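Local coordinates for aldehyde dehydrogenase (Anabaena variabilis, PDB 4H7N), which probably oxidises aldehydes to carboxylic acids, using NAD+ as the electron acceptor, at residues Thr5-Val10 and Asp19-Pro24; Arg28-Gln33 and Ala197-Tyr202. All blocks are in the same frame, centred on the assembly; numbering follows the deposited sequence.

In the fold
The two contacts follow one another along the N-terminal part of the chain, and their centres lie about 18 Å apart on the same side of the chain's centre. Contact 1 is local: strands 8-11 and 18-22 pair as a two-stranded antiparallel hairpin near the start of the chain. A short linker then leads into helix 27-46, whose first turns form one half of contact 2. The other half, residues 197-202, comes 164 residues further on, on helix 193-200 and the residues that follow it, ahead of strand 205-209 of a mixed sheet. Contact 1 thus closes a hairpin, whereas contact 2 packs the helix that follows it against the alpha/beta body of the protein.

Contact 1. Residues Thr5-Val10 and Asp19-Pro24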
loop_
_atom_site.group_PDB
_atom_site.type_symbol
_atom_site.label_atom_id
_atom_site.label_comp_id
_atom_site.label_asym_id
_atom_site.label_seq_id
_atom_site.Cartn_x
_atom_site.Cartn_y
_atom_site.Cartn_z
ATOM N N THR A 5 -29.189 -21.253 -14.631
ATOM C CA THR A 5 -28.832 -19.947 -14.075
ATOM C C THR A 5 -28.936 -20.007 -12.558
ATOM O O THR A 5 -30.013 -20.173 -12.024
ATOM C CB THR A 5 -29.785 -18.857 -14.597
ATOM O OG1 THR A 5 -29.787 -18.893 -16.032
ATOM C CG2 THR A 5 -29.314 -17.439 -14.147
ATOM N N LYS A 6 -27.815 -19.917 -11.860
ATOM C CA LYS A 6 -27.859 -19.915 -10.421
ATOM C C LYS A 6 -28.579 -18.655 -9.866
ATOM O O LYS A 6 -28.416 -17.547 -10.389
ATOM C CB LYS A 6 -26.446 -19.979 -9.881
ATOM C CG LYS A 6 -26.462 -20.246 -8.390
ATOM C CD LYS A 6 -25.178 -19.826 -7.755
ATOM C CE LYS A 6 -25.329 -19.624 -6.264
ATOM N NZ LYS A 6 -26.254 -20.617 -5.667
ATOM N N THR A 7 -29.405 -18.812 -8.849
ATOM C CA THR A 7 -30.020 -17.665 -8.209
ATOM C C THR A 7 -29.809 -17.835 -6.698
ATOM O O THR A 7 -29.590 -18.935 -6.247
ATOM C CB THR A 7 -31.529 -17.545 -8.557
ATOM O OG1 THR A 7 -32.259 -18.586 -7.929
ATOM C CG2 THR A 7 -31.777 -17.647 -10.069
ATOM N N ILE A 8 -29.898 -16.758 -5.930
ATOM C CA ILE A 8 -29.760 -16.808 -4.486
ATOM C C ILE A 8 -31.003 -16.143 -3.903
ATOM O O ILE A 8 -31.323 -15.025 -4.254
ATOM C CB ILE A 8 -28.488 -16.046 -4.021
ATOM C CG1 ILE A 8 -27.236 -16.719 -4.558
ATOM C CG2 ILE A 8 -28.404 -16.023 -2.499
ATOM C CD1 ILE A 8 -25.972 -15.881 -4.562
ATOM N N GLU A 9 -31.698 -16.836 -3.013
ATOM C CA GLU A 9 -32.841 -16.258 -2.346
ATOM C C GLU A 9 -32.337 -15.510 -1.124
ATOM O O GLU A 9 -31.397 -15.955 -0.462
ATOM C CB GLU A 9 -33.813 -17.339 -1.961
ATOM C CG GLU A 9 -34.421 -18.025 -3.163
ATOM C CD GLU A 9 -35.534 -18.979 -2.757
ATOM O OE1 GLU A 9 -35.228 -20.097 -2.285
ATOM O OE2 GLU A 9 -36.709 -18.576 -2.864
ATOM N N VAL A 10 -32.958 -14.376 -0.819
ATOM C CA VAL A 10 -32.381 -13.459 0.158
ATOM C C VAL A 10 -33.387 -13.326 1.277
ATOM O O VAL A 10 -34.566 -13.011 1.034
ATOM C CB VAL A 10 -32.046 -12.104 -0.470
ATOM C CG1 VAL A 10 -31.523 -11.113 0.566
ATOM C CG2 VAL A 10 -31.050 -12.252 -1.601
ATOM N N ASP A 19 -37.652 -12.929 0.442
ATOM C CA ASP A 19 -38.524 -11.975 -0.233
ATOM C C ASP A 19 -37.811 -11.262 -1.345
ATOM O O ASP A 19 -38.236 -10.189 -1.744
ATOM C CB ASP A 19 -39.120 -10.980 0.775
ATOM C CG ASP A 19 -38.057 -10.012 1.352
ATOM O OD1 ASP A 19 -36.828 -10.203 1.104
ATOM O OD2 ASP A 19 -38.455 -9.057 2.055
ATOM N N TYR A 20 -36.711 -11.841 -1.833
ATOM C CA TYR A 20 -35.892 -11.177 -2.806
ATOM C C TYR A 20 -34.996 -12.240 -3.405
ATOM O O TYR A 20 -34.707 -13.223 -2.740
ATOM C CB TYR A 20 -35.045 -10.119 -2.151
ATOM C CG TYR A 20 -34.492 -9.080 -3.094
ATOM C CD1 TYR A 20 -35.320 -8.107 -3.608
ATOM C CD2 TYR A 20 -33.142 -9.025 -3.408
ATOM C CE1 TYR A 20 -34.832 -7.125 -4.435
ATOM C CE2 TYR A 20 -32.630 -8.043 -4.247
ATOM C CZ TYR A 20 -33.478 -7.092 -4.751
ATOM O OH TYR A 20 -33.063 -6.091 -5.578
ATOM N N VAL A 21 -34.607 -12.037 -4.651
ATOM C CA VAL A 21 -33.771 -13.006 -5.388
ATOM C C VAL A 21 -32.697 -12.218 -6.075
ATOM O O VAL A 21 -32.977 -11.188 -6.654
ATOM C CB VAL A 21 -34.548 -13.739 -6.492
ATOM C CG1 VAL A 21 -33.623 -14.656 -7.275
ATOM C CG2 VAL A 21 -35.672 -14.567 -5.864
ATOM N N ILE A 22 -31.468 -12.696 -6.061
ATOM C CA ILE A 22 -30.443 -12.065 -6.868
ATOM C C ILE A 22 -29.838 -13.144 -7.753
ATOM O O ILE A 22 -29.975 -14.327 -7.450
ATOM C CB ILE A 22 -29.358 -11.434 -5.963
ATOM C CG1 ILE A 22 -28.704 -12.462 -5.053
ATOM C CG2 ILE A 22 -29.948 -10.286 -5.144
ATOM C CD1 ILE A 22 -27.663 -11.833 -4.170
ATOM N N ILE A 23 -29.174 -12.730 -8.821
ATOM C CA ILE A 23 -28.644 -13.583 -9.853
ATOM C C ILE A 23 -27.155 -13.348 -10.092
ATOM O O ILE A 23 -26.805 -12.493 -10.832
ATOM C CB ILE A 23 -29.330 -13.315 -11.219
ATOM C CG1 ILE A 23 -30.826 -13.182 -11.056
ATOM C CG2 ILE A 23 -29.031 -14.421 -12.232
ATOM C CD1 ILE A 23 -31.460 -14.434 -10.612
ATOM N N PRO A 24 -26.290 -14.176 -9.524
ATOM C CA PRO A 24 -24.885 -13.849 -9.672
ATOM C C PRO A 24 -24.371 -14.143 -11.066
ATOM O O PRO A 24 -24.769 -15.113 -11.685
ATOM C CB PRO A 24 -24.185 -14.697 -8.611
ATOM C CG PRO A 24 -25.184 -15.657 -8.091
ATOM C CD PRO A 24 -26.542 -15.299 -8.617
HETATM O O HOH W 1 -26.544 -16.950 -12.338
#
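An antiparallel beta-hairpin contact joins strands 8-11 and 18-22 at the periphery of the chain, about 25 Å from its centre. Ile8 and Ile22 form a hydrogen-bonded pair: Ile8 N reaches Ile22 O at 2.9 Å, and Ile22 N returns to Ile8 O at 3.0 Å. Glu9 and Val21 follow as a non-hydrogen-bonded pair. On the face shared by Ile8, Val10 and Ile22, CB of Ile8 packs on CG1 of Ile22 at 3.7 Å. The CD1 end of Ile8 crosses over Pro24, 3.6 Å from its CG. Ile22 holds CG1 between its backbone N and carbonyl carbon (chi1 58°), which brings that branch against Ile8. Beyond the strands, Thr7 and Ile23 lie side by side, CG2 of Thr7 and CD1 of Ile23 being closer than a normal carbon contact. A water donates to both Lys6 O (2.8 Å) and Pro24 O (2.6 Å), joining the backbones where direct pairing has ceased. At the other end, the carboxylate of Asp19 forms a salt bridge with Arg167, a partner beyond the hairpin. Between the two segments themselves, backbone bonds therefore set the register, an aliphatic face backs it, and a water bridges the carbonyls beyond the last pair.

Contact 2. Residues Arg28-Gln33 and Ala197-Tyr202; sequences RLLAQQ and ANLINY
Leu30 and Ala31, on an early turn of helix 27-46, meet Tyr202, in the segment that follows helix 193-200, in a small apolar contact with no hydrogen bond between the two segments. The tight part centres on the tyrosine ring. The methyl of Ala31 sits over one face in a CH-pi contact, its CB 4.0 Å from the ring centroid of Tyr202 and 24° off the normal, displaced toward the rim on the CE1 side. The opposite face is backed by CB of Asn201, so the ring is sandwiched between the two. Leu30 comes to the ring edge, with its CD2 4.1 Å from CE2 of Tyr202. A first torsion of -175° carries the Leu30 branch across, and the same CD2 extends to the neighbouring helix, 3.7 Å from Leu199 N and 3.9 Å from CB of Asn198. A serine in place of Tyr202 would probably leave the Ala31 methyl without its aromatic face and open a gap beside Leu30. The looser side is that of Arg28, Leu29 and Gln32, which are exposed and make no contact with residues 197-202; Arg28 is also poorly ordered. Among the neighbouring elements, Leu30 also packs on Pro25 and Val189, while Tyr202 touches Pro27 and Cys34 and its carbonyl accepts a bond from Arg38. Behind helix 193-200, Ile200 packs on helix 212-225, placing this short helix between helices 27-46 and 212-225.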
loop_
_atom_site.group_PDB
_atom_site.type_symbol
_atom_site.label_atom_id
_atom_site.label_comp_id
_atom_site.label_asym_id
_atom_site.label_seq_id
_atom_site.Cartn_x
_atom_site.Cartn_y
_atom_site.Cartn_z
ATOM N N ARG A 28 -17.690 -16.097 -16.840
ATOM C CA ARG A 28 -17.682 -15.589 -18.233
ATOM C C ARG A 28 -18.453 -14.245 -18.398
ATOM O O ARG A 28 -17.966 -13.286 -18.994
ATOM C CB ARG A 28 -18.252 -16.667 -19.171
ATOM C CG ARG A 28 -17.717 -16.645 -20.592
ATOM C CD ARG A 28 -17.942 -17.989 -21.296
ATOM N NE ARG A 28 -17.289 -18.044 -22.608
ATOM C CZ ARG A 28 -17.761 -17.494 -23.730
ATOM N NH1 ARG A 28 -18.913 -16.819 -23.743
ATOM N NH2 ARG A 28 -17.072 -17.616 -24.861
ATOM N N LEU A 29 -19.635 -14.173 -17.845
ATOM C CA LEU A 29 -20.394 -12.920 -17.826
ATOM C C LEU A 29 -19.774 -11.809 -16.958
ATOM O O LEU A 29 -19.856 -10.628 -17.281
ATOM C CB LEU A 29 -21.798 -13.189 -17.300
ATOM C CG LEU A 29 -22.715 -11.967 -17.136
ATOM C CD1 LEU A 29 -22.773 -11.245 -18.467
ATOM C CD2 LEU A 29 -24.110 -12.398 -16.679
ATOM N N LEU A 30 -19.229 -12.166 -15.805
ATOM C CA LEU A 30 -18.581 -11.180 -14.985
ATOM C C LEU A 30 -17.407 -10.522 -15.723
ATOM O O LEU A 30 -17.240 -9.288 -15.716
ATOM C CB LEU A 30 -18.126 -11.823 -13.686
ATOM C CG LEU A 30 -17.548 -10.827 -12.711
ATOM C CD1 LEU A 30 -18.493 -9.654 -12.435
ATOM C CD2 LEU A 30 -17.243 -11.593 -11.439
ATOM N N ALA A 31 -16.622 -11.338 -16.406
ATOM C CA ALA A 31 -15.453 -10.861 -17.176
ATOM C C ALA A 31 -15.878 -9.893 -18.279
ATOM O O ALA A 31 -15.221 -8.904 -18.576
ATOM C CB ALA A 31 -14.734 -12.059 -17.801
ATOM N N GLN A 32 -16.966 -10.229 -18.913
ATOM C CA GLN A 32 -17.576 -9.383 -19.921
ATOM C C GLN A 32 -17.963 -8.039 -19.372
ATOM O O GLN A 32 -17.642 -7.037 -19.969
ATOM C CB GLN A 32 -18.791 -10.122 -20.486
ATOM C CG GLN A 32 -19.568 -9.501 -21.632
ATOM C CD GLN A 32 -20.718 -10.428 -22.048
ATOM O OE1 GLN A 32 -20.480 -11.600 -22.383
ATOM N NE2 GLN A 32 -21.965 -9.931 -21.975
ATOM N N GLN A 33 -18.618 -7.983 -18.211
ATOM C CA GLN A 33 -19.012 -6.685 -17.628
ATOM C C GLN A 33 -17.809 -5.853 -17.180
ATOM O O GLN A 33 -17.838 -4.634 -17.285
ATOM C CB GLN A 33 -19.938 -6.869 -16.442
ATOM C CG GLN A 33 -21.227 -7.592 -16.772
ATOM C CD GLN A 33 -22.064 -7.748 -15.534
ATOM O OE1 GLN A 33 -22.167 -8.842 -14.964
ATOM N NE2 GLN A 33 -22.633 -6.642 -15.075
ATOM N N ALA A 197 -14.735 -13.570 -4.999
ATOM C CA ALA A 197 -13.496 -14.204 -5.403
ATOM C C ALA A 197 -13.263 -14.084 -6.895
ATOM O O ALA A 197 -12.142 -13.746 -7.320
ATOM C CB ALA A 197 -13.465 -15.684 -4.964
ATOM N N ASN A 198 -14.294 -14.361 -7.702
ATOM C CA ASN A 198 -14.163 -14.206 -9.156
ATOM C C ASN A 198 -13.762 -12.785 -9.621
ATOM O O ASN A 198 -12.904 -12.616 -10.469
ATOM C CB ASN A 198 -15.430 -14.635 -9.891
ATOM C CG ASN A 198 -15.649 -16.141 -9.850
ATOM O OD1 ASN A 198 -14.704 -16.919 -9.670
ATOM N ND2 ASN A 198 -16.908 -16.563 -9.998
ATOM N N LEU A 199 -14.398 -11.769 -9.042
ATOM C CA LEU A 199 -14.103 -10.383 -9.360
ATOM C C LEU A 199 -12.685 -10.007 -9.161
ATOM O O LEU A 199 -12.164 -9.214 -9.928
ATOM C CB LEU A 199 -14.985 -9.476 -8.481
ATOM C CG LEU A 199 -14.916 -7.983 -8.712
ATOM C CD1 LEU A 199 -15.378 -7.701 -10.137
ATOM C CD2 LEU A 199 -15.803 -7.320 -7.668
ATOM N N ILE A 200 -12.045 -10.539 -8.124
ATOM C CA ILE A 200 -10.635 -10.224 -7.879
ATOM C C ILE A 200 -9.756 -10.614 -9.069
ATOM O O ILE A 200 -8.711 -9.947 -9.336
ATOM C CB ILE A 200 -10.152 -10.894 -6.577
ATOM C CG1 ILE A 200 -10.881 -10.287 -5.378
ATOM C CG2 ILE A 200 -8.650 -10.798 -6.428
ATOM C CD1 ILE A 200 -10.752 -11.104 -4.102
ATOM N N ASN A 201 -10.148 -11.653 -9.806
ATOM C CA ASN A 201 -9.432 -11.980 -11.047
ATOM C C ASN A 201 -9.497 -10.984 -12.174
ATOM O O ASN A 201 -8.687 -11.110 -13.061
ATOM C CB ASN A 201 -9.781 -13.325 -11.601
ATOM C CG ASN A 201 -9.477 -14.425 -10.632
ATOM O OD1 ASN A 201 -8.512 -14.360 -9.879
ATOM N ND2 ASN A 201 -10.369 -15.394 -10.571
ATOM N N TYR A 202 -10.398 -9.999 -12.135
ATOM C CA TYR A 202 -10.620 -9.112 -13.284
ATOM C C TYR A 202 -10.232 -7.630 -13.090
ATOM O O TYR A 202 -10.199 -6.869 -14.067
ATOM C CB TYR A 202 -12.089 -9.185 -13.735
ATOM C CG TYR A 202 -12.511 -10.607 -14.017
ATOM C CD1 TYR A 202 -11.840 -11.382 -14.979
ATOM C CD2 TYR A 202 -13.493 -11.217 -13.267
ATOM C CE1 TYR A 202 -12.182 -12.722 -15.197
ATOM C CE2 TYR A 202 -13.859 -12.545 -13.482
ATOM C CZ TYR A 202 -13.195 -13.300 -14.435
ATOM O OH TYR A 202 -13.569 -14.615 -14.634
#